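Local coordinates for (R)-specific secondary-alkylsulfatase (Pseudomonas sp., PDB 4AXH), which catalyses the hydrolysis of (R)-secondary alkyl sulfates with inversion of configuration, giving (S)-alcohols and sulfate, as a zinc-dependent homodimer, at residues Q230-V235 / L319-G324; D99-S104 / L516-Y521. All coordinates share one frame; numbering follows the deposited sequence. Where two conformers were deposited one is given.

Contact 1 of 2, residues Q230-V235 / L319-G324; sequences QYQSGV and LLTPRG
Q232, in the last turn of helix 222-233, faces P322 of an irregular loop with their CA atoms 6.2 Å apart, where residues T321 to G324 form a type I beta turn closed by a backbone bond from G324 N to T321 O. The side chain of Q232 carries the helix side of the contact. With CG anti to the backbone N (chi1 -158°) and the chain extended beyond it, the amide reaches the start of the turn. There Q232 OE1 accepts a weak, strongly bent hydrogen bond from R323 N at 2.8 Å, with an N-H...O angle of 123°. The same oxygen, Q232 OE1, lies 3.1 Å from T321 OG1. This loop follows strand 305-307 of the metallo-beta-lactamase fold, and Q232 and residues L319 to R323 all belong to the experimentally established sulfate-binding site, to which Y417 and R328 also contribute. The proline crosses the glutamine at about a right angle, with P322 CD 3.4 Å from Q232 OE1. The aliphatic part of R323 runs past the same amide oxygen, R323 CB coming nearest at 3.1 Å from Q232 OE1, before the bend at chi3 takes the guanidinium away from the 230-235 segment. Helix 515-529 touches both segments, with L516 against Q232 and M520 against P322. Helix 222-233 closes at S233; G234, the next residue, leaves the helical path with a positive phi.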
loop_
_atom_site.group_PDB
_atom_site.type_symbol
_atom_site.label_atom_id
_atom_site.label_comp_id
_atom_site.label_asym_id
_atom_site.label_seq_id
_atom_site.Cartn_x
_atom_site.Cartn_y
_atom_site.Cartn_z
ATOM N N GLN A 230 5.985 13.171 -15.582
ATOM C CA GLN A 230 6.748 14.239 -16.260
ATOM C C GLN A 230 7.843 14.799 -15.362
ATOM O O GLN A 230 8.937 15.168 -15.813
ATOM C CB GLN A 230 5.790 15.347 -16.748
ATOM C CG GLN A 230 5.064 14.931 -18.028
ATOM C CD GLN A 230 3.847 15.743 -18.359
ATOM O OE1 GLN A 230 3.642 16.847 -17.858
ATOM N NE2 GLN A 230 2.999 15.196 -19.218
ATOM N N TYR A 231 7.540 14.805 -14.064
ATOM C CA TYR A 231 8.479 15.203 -13.021
ATOM C C TYR A 231 9.568 14.127 -12.879
ATOM O O TYR A 231 10.743 14.461 -12.842
ATOM C CB TYR A 231 7.730 15.476 -11.699
ATOM C CG TYR A 231 7.190 16.889 -11.602
ATOM C CD1 TYR A 231 6.166 17.326 -12.439
ATOM C CD2 TYR A 231 7.685 17.781 -10.654
ATOM C CE1 TYR A 231 5.671 18.631 -12.356
ATOM C CE2 TYR A 231 7.181 19.081 -10.544
ATOM C CZ TYR A 231 6.178 19.501 -11.401
ATOM O OH TYR A 231 5.710 20.780 -11.311
ATOM N N GLN A 232 9.178 12.846 -12.898
ATOM C CA GLN A 232 10.084 11.710 -12.783
ATOM C C GLN A 232 11.109 11.648 -13.920
ATOM O O GLN A 232 12.292 11.343 -13.672
ATOM C CB GLN A 232 9.250 10.419 -12.717
ATOM C CG GLN A 232 9.973 9.234 -12.086
ATOM C CD GLN A 232 9.121 8.007 -12.149
ATOM O OE1 GLN A 232 7.997 7.986 -11.649
ATOM N NE2 GLN A 232 9.637 6.956 -12.731
ATOM N N SER A 233 10.646 11.973 -15.150
ATOM C CA SER A 233 11.365 11.934 -16.437
ATOM C C SER A 233 12.351 13.071 -16.737
ATOM O O SER A 233 13.366 12.851 -17.460
ATOM C CB SER A 233 10.351 11.923 -17.582
ATOM O OG SER A 233 9.405 10.879 -17.436
ATOM N N GLY A 234 11.916 14.289 -16.345
ATOM C CA GLY A 234 12.595 15.536 -16.658
ATOM C C GLY A 234 12.596 15.799 -18.157
ATOM O O GLY A 234 13.479 16.504 -18.650
ATOM N N VAL A 235 11.600 15.211 -18.904
ATOM C CA VAL A 235 11.433 15.308 -20.375
ATOM C C VAL A 235 11.301 16.735 -20.889
ATOM O O VAL A 235 11.841 17.038 -21.962
ATOM C CB VAL A 235 10.359 14.366 -21.012
ATOM C CG1 VAL A 235 10.950 12.973 -21.354
ATOM C CG2 VAL A 235 9.074 14.282 -20.159
ATOM N N LEU A 319 10.292 1.277 -4.243
ATOM C CA LEU A 319 9.259 0.493 -3.577
ATOM C C LEU A 319 7.935 1.246 -3.848
ATOM O O LEU A 319 6.859 0.649 -3.843
ATOM C CB LEU A 319 9.526 0.310 -2.065
ATOM C CG LEU A 319 10.693 -0.594 -1.742
ATOM C CD1 LEU A 319 10.994 -0.587 -0.261
ATOM C CD2 LEU A 319 10.481 -2.018 -2.288
ATOM N N LEU A 320 8.048 2.564 -4.115
ATOM C CA LEU A 320 6.976 3.497 -4.462
ATOM C C LEU A 320 7.478 4.441 -5.545
ATOM O O LEU A 320 8.165 5.424 -5.222
ATOM C CB LEU A 320 6.446 4.301 -3.224
ATOM C CG LEU A 320 5.216 5.195 -3.476
ATOM C CD1 LEU A 320 3.949 4.377 -3.530
ATOM C CD2 LEU A 320 5.070 6.254 -2.416
ATOM N N THR A 321 7.132 4.160 -6.820
ATOM C CA THR A 321 7.536 5.014 -7.938
ATOM C C THR A 321 6.982 6.459 -7.830
ATOM O O THR A 321 5.854 6.655 -7.368
ATOM C CB THR A 321 7.525 4.303 -9.311
ATOM O OG1 THR A 321 7.475 5.263 -10.356
ATOM C CG2 THR A 321 6.415 3.341 -9.479
ATOM N N PRO A 322 7.822 7.495 -8.113
ATOM C CA PRO A 322 7.377 8.900 -7.939
ATOM C C PRO A 322 6.209 9.399 -8.816
ATOM O O PRO A 322 5.581 10.421 -8.490
ATOM C CB PRO A 322 8.656 9.704 -8.177
ATOM C CG PRO A 322 9.752 8.734 -8.053
ATOM C CD PRO A 322 9.225 7.454 -8.557
ATOM N N ARG A 323 5.913 8.694 -9.920
ATOM C CA ARG A 323 4.782 9.026 -10.796
ATOM C C ARG A 323 3.446 8.642 -10.141
ATOM O O ARG A 323 2.392 9.081 -10.593
ATOM C CB ARG A 323 4.926 8.304 -12.151
ATOM C CG ARG A 323 4.884 6.770 -12.091
ATOM C CD ARG A 323 5.242 6.191 -13.432
ATOM N NE ARG A 323 4.098 5.504 -14.062
ATOM C CZ ARG A 323 3.462 5.913 -15.162
ATOM N NH1 ARG A 323 3.845 7.022 -15.786
ATOM N NH2 ARG A 323 2.454 5.200 -15.662
ATOM N N GLY A 324 3.526 7.758 -9.139
ATOM C CA GLY A 324 2.420 7.202 -8.371
ATOM C C GLY A 324 2.189 5.768 -8.779
ATOM O O GLY A 324 2.149 5.471 -9.978
#

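Contact 2 of 2, residues D99-S104 / L516-Y521; sequences DTVNPS and LWRNMY
R518 donates to the carbonyl oxygen of T100 through both terminal nitrogens, in a forked arrangement. R518 NH1 lies 3.0 Å from T100 O, with an N-H...O angle of 156°. R518 NH2 lies 3.2 Å from T100 O and its bond is more bent, at 144°. T100 O lies at the guanidinium edge near its plane; its modelled place is less sure, so the exact geometry of both bonds is tentative. A water, also in the guanidinium plane but on the other side of NH1, accepts from R518 NH1 at 3.0 Å and from N102 N at 3.1 Å, bridging the arginine to the backbone amide of N102. The reach comes from the arginine itself: CG is anti to the backbone N (chi1 -171°) and the chain runs straight from CG to NE, carrying the guanidinium from helix 515-529 to the 99-104 loop. NE is engaged by the carbonyl of A243. N102 is the N-cap of helix 103-111, and N102 OD1 accepts from S104 N at 3.0 Å, in the carbonyl plane. V101 packs at the guanidinium, crossing the arginine at about a right angle and bringing V101 CB within 3.3 Å of R518 NH1, while Y510 of helix 495-511 packs on both T100 and R518. The contact thus joins the segment leading into helix 103-111 to a helix of the alkyl sulfatase dimerisation region. Backbone carbonyls of T100 and A243 and a water all accept from this buried guanidinium, so neutral dipoles probably carry much of its stabilisation.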
loop_
_atom_site.group_PDB
_atom_site.type_symbol
_atom_site.label_atom_id
_atom_site.label_comp_id
_atom_site.label_asym_id
_atom_site.label_seq_id
_atom_site.Cartn_x
_atom_site.Cartn_y
_atom_site.Cartn_z
ATOM N N ASP A 99 30.096 21.806 -10.528
ATOM C CA ASP A 99 29.712 22.213 -9.166
ATOM C C ASP A 99 28.184 22.102 -8.984
ATOM O O ASP A 99 27.696 21.973 -7.856
ATOM C CB ASP A 99 30.178 23.664 -8.911
ATOM C CG ASP A 99 31.680 23.878 -8.992
ATOM O OD1 ASP A 99 32.261 23.614 -10.070
ATOM O OD2 ASP A 99 32.274 24.339 -7.983
ATOM N N THR A 100 27.445 22.169 -10.120
ATOM C CA THR A 100 25.985 22.109 -10.227
ATOM C C THR A 100 25.421 20.662 -10.330
ATOM O O THR A 100 24.217 20.492 -10.528
ATOM C CB THR A 100 25.508 22.997 -11.367
ATOM O OG1 THR A 100 26.009 22.468 -12.573
ATOM C CG2 THR A 100 25.940 24.431 -11.220
ATOM N N VAL A 101 26.275 19.627 -10.212
ATOM C CA VAL A 101 25.821 18.238 -10.186
ATOM C C VAL A 101 26.645 17.350 -9.255
ATOM O O VAL A 101 27.864 17.332 -9.341
ATOM C CB VAL A 101 25.341 17.579 -11.520
ATOM C CG1 VAL A 101 26.087 18.101 -12.733
ATOM C CG2 VAL A 101 25.295 16.066 -11.449
ATOM N N ASN A 102 25.936 16.665 -8.314
ATOM C CA ASN A 102 26.478 15.730 -7.349
ATOM C C ASN A 102 27.417 14.761 -8.058
ATOM O O ASN A 102 27.039 14.187 -9.077
ATOM C CB ASN A 102 25.354 14.983 -6.695
ATOM C CG ASN A 102 25.807 14.103 -5.546
ATOM O OD1 ASN A 102 26.639 13.191 -5.694
ATOM N ND2 ASN A 102 25.190 14.294 -4.395
ATOM N N PRO A 103 28.658 14.599 -7.551
ATOM C CA PRO A 103 29.647 13.755 -8.243
ATOM C C PRO A 103 29.271 12.296 -8.419
ATOM O O PRO A 103 29.678 11.730 -9.424
ATOM C CB PRO A 103 30.925 13.967 -7.426
ATOM C CG PRO A 103 30.729 15.218 -6.712
ATOM C CD PRO A 103 29.275 15.252 -6.380
ATOM N N SER A 104 28.499 11.706 -7.470
ATOM C CA SER A 104 28.017 10.320 -7.543
ATOM C C SER A 104 26.994 10.164 -8.681
ATOM O O SER A 104 27.033 9.185 -9.401
ATOM C CB SER A 104 27.379 9.919 -6.216
ATOM O OG SER A 104 27.019 8.549 -6.180
ATOM N N LEU A 516 16.083 10.759 -10.134
ATOM C CA LEU A 516 14.648 11.026 -10.183
ATOM C C LEU A 516 14.364 12.279 -9.367
ATOM O O LEU A 516 13.621 13.135 -9.819
ATOM C CB LEU A 516 13.872 9.795 -9.670
ATOM C CG LEU A 516 13.505 8.698 -10.713
ATOM C CD1 LEU A 516 14.560 8.484 -11.767
ATOM C CD2 LEU A 516 13.206 7.385 -10.069
ATOM N N TRP A 517 15.033 12.450 -8.207
ATOM C CA TRP A 517 14.872 13.644 -7.368
ATOM C C TRP A 517 15.388 14.846 -8.123
ATOM O O TRP A 517 14.775 15.903 -8.053
ATOM C CB TRP A 517 15.603 13.481 -6.038
ATOM C CG TRP A 517 14.893 12.610 -5.019
ATOM C CD1 TRP A 517 14.244 11.427 -5.249
ATOM C CD2 TRP A 517 14.902 12.792 -3.584
ATOM N NE1 TRP A 517 13.751 10.921 -4.064
ATOM C CE2 TRP A 517 14.157 11.727 -3.024
ATOM C CE3 TRP A 517 15.409 13.790 -2.727
ATOM C CZ2 TRP A 517 13.879 11.653 -1.651
ATOM C CZ3 TRP A 517 15.162 13.695 -1.379
ATOM C CH2 TRP A 517 14.396 12.641 -0.851
ATOM N N ARG A 518 16.481 14.683 -8.886
ATOM C CA ARG A 518 17.037 15.764 -9.704
ATOM C C ARG A 518 16.064 16.157 -10.824
ATOM O O ARG A 518 15.858 17.355 -11.037
ATOM C CB ARG A 518 18.451 15.458 -10.247
ATOM C CG ARG A 518 19.056 16.696 -10.896
ATOM C CD ARG A 518 20.254 16.416 -11.768
ATOM N NE ARG A 518 20.716 17.620 -12.463
ATOM C CZ ARG A 518 21.653 18.440 -11.993
ATOM N NH1 ARG A 518 22.190 18.234 -10.795
ATOM N NH2 ARG A 518 22.049 19.483 -12.708
ATOM N N ASN A 519 15.452 15.165 -11.518
ATOM C CA ASN A 519 14.456 15.416 -12.562
ATOM C C ASN A 519 13.223 16.132 -11.975
ATOM O O ASN A 519 12.704 17.044 -12.605
ATOM C CB ASN A 519 14.038 14.121 -13.234
ATOM C CG ASN A 519 15.078 13.447 -14.111
ATOM O OD1 ASN A 519 15.938 14.088 -14.715
ATOM N ND2 ASN A 519 14.978 12.123 -14.270
ATOM N N MET A 520 12.784 15.749 -10.768
ATOM C CA MET A 520 11.612 16.332 -10.089
ATOM C C MET A 520 11.832 17.791 -9.678
ATOM O O MET A 520 11.077 18.655 -10.119
ATOM C CB MET A 520 11.133 15.489 -8.897
ATOM C CG MET A 520 10.677 14.087 -9.258
ATOM S SD MET A 520 10.039 13.167 -7.805
ATOM C CE MET A 520 11.375 12.192 -7.450
ATOM N N TYR A 521 12.862 18.075 -8.853
ATOM C CA TYR A 521 13.182 19.433 -8.400
ATOM C C TYR A 521 13.351 20.335 -9.589
ATOM O O TYR A 521 12.753 21.412 -9.600
ATOM C CB TYR A 521 14.437 19.466 -7.527
ATOM C CG TYR A 521 14.305 18.794 -6.175
ATOM C CD1 TYR A 521 13.252 19.101 -5.320
ATOM C CD2 TYR A 521 15.320 17.979 -5.681
ATOM C CE1 TYR A 521 13.159 18.525 -4.047
ATOM C CE2 TYR A 521 15.245 17.411 -4.408
ATOM C CZ TYR A 521 14.163 17.683 -3.593
ATOM O OH TYR A 521 14.091 17.110 -2.338
HETATM O O HOH W 1 22.869 16.320 -8.627
#

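In the fold
The two contacts lie with their centres 14 Å apart and meet through N519, whose ND2 is 2.9 Å from Q232 O, a probable hydrogen bond. N519 thus ties helix 515-529 to the end of helix 222-233, one residue along from the arginine of contact 2. Contact 1 belongs to the sulfate-binding site, and the side chain of T321 is about 9 Å from a zinc ion; contact 2 is more remote, with the side chain of R518 about 11 Å from those of Q232 and Y417. Both segments of contact 1 fall, in sequence, between the two that form contact 2. Both contacts also touch the second subunit.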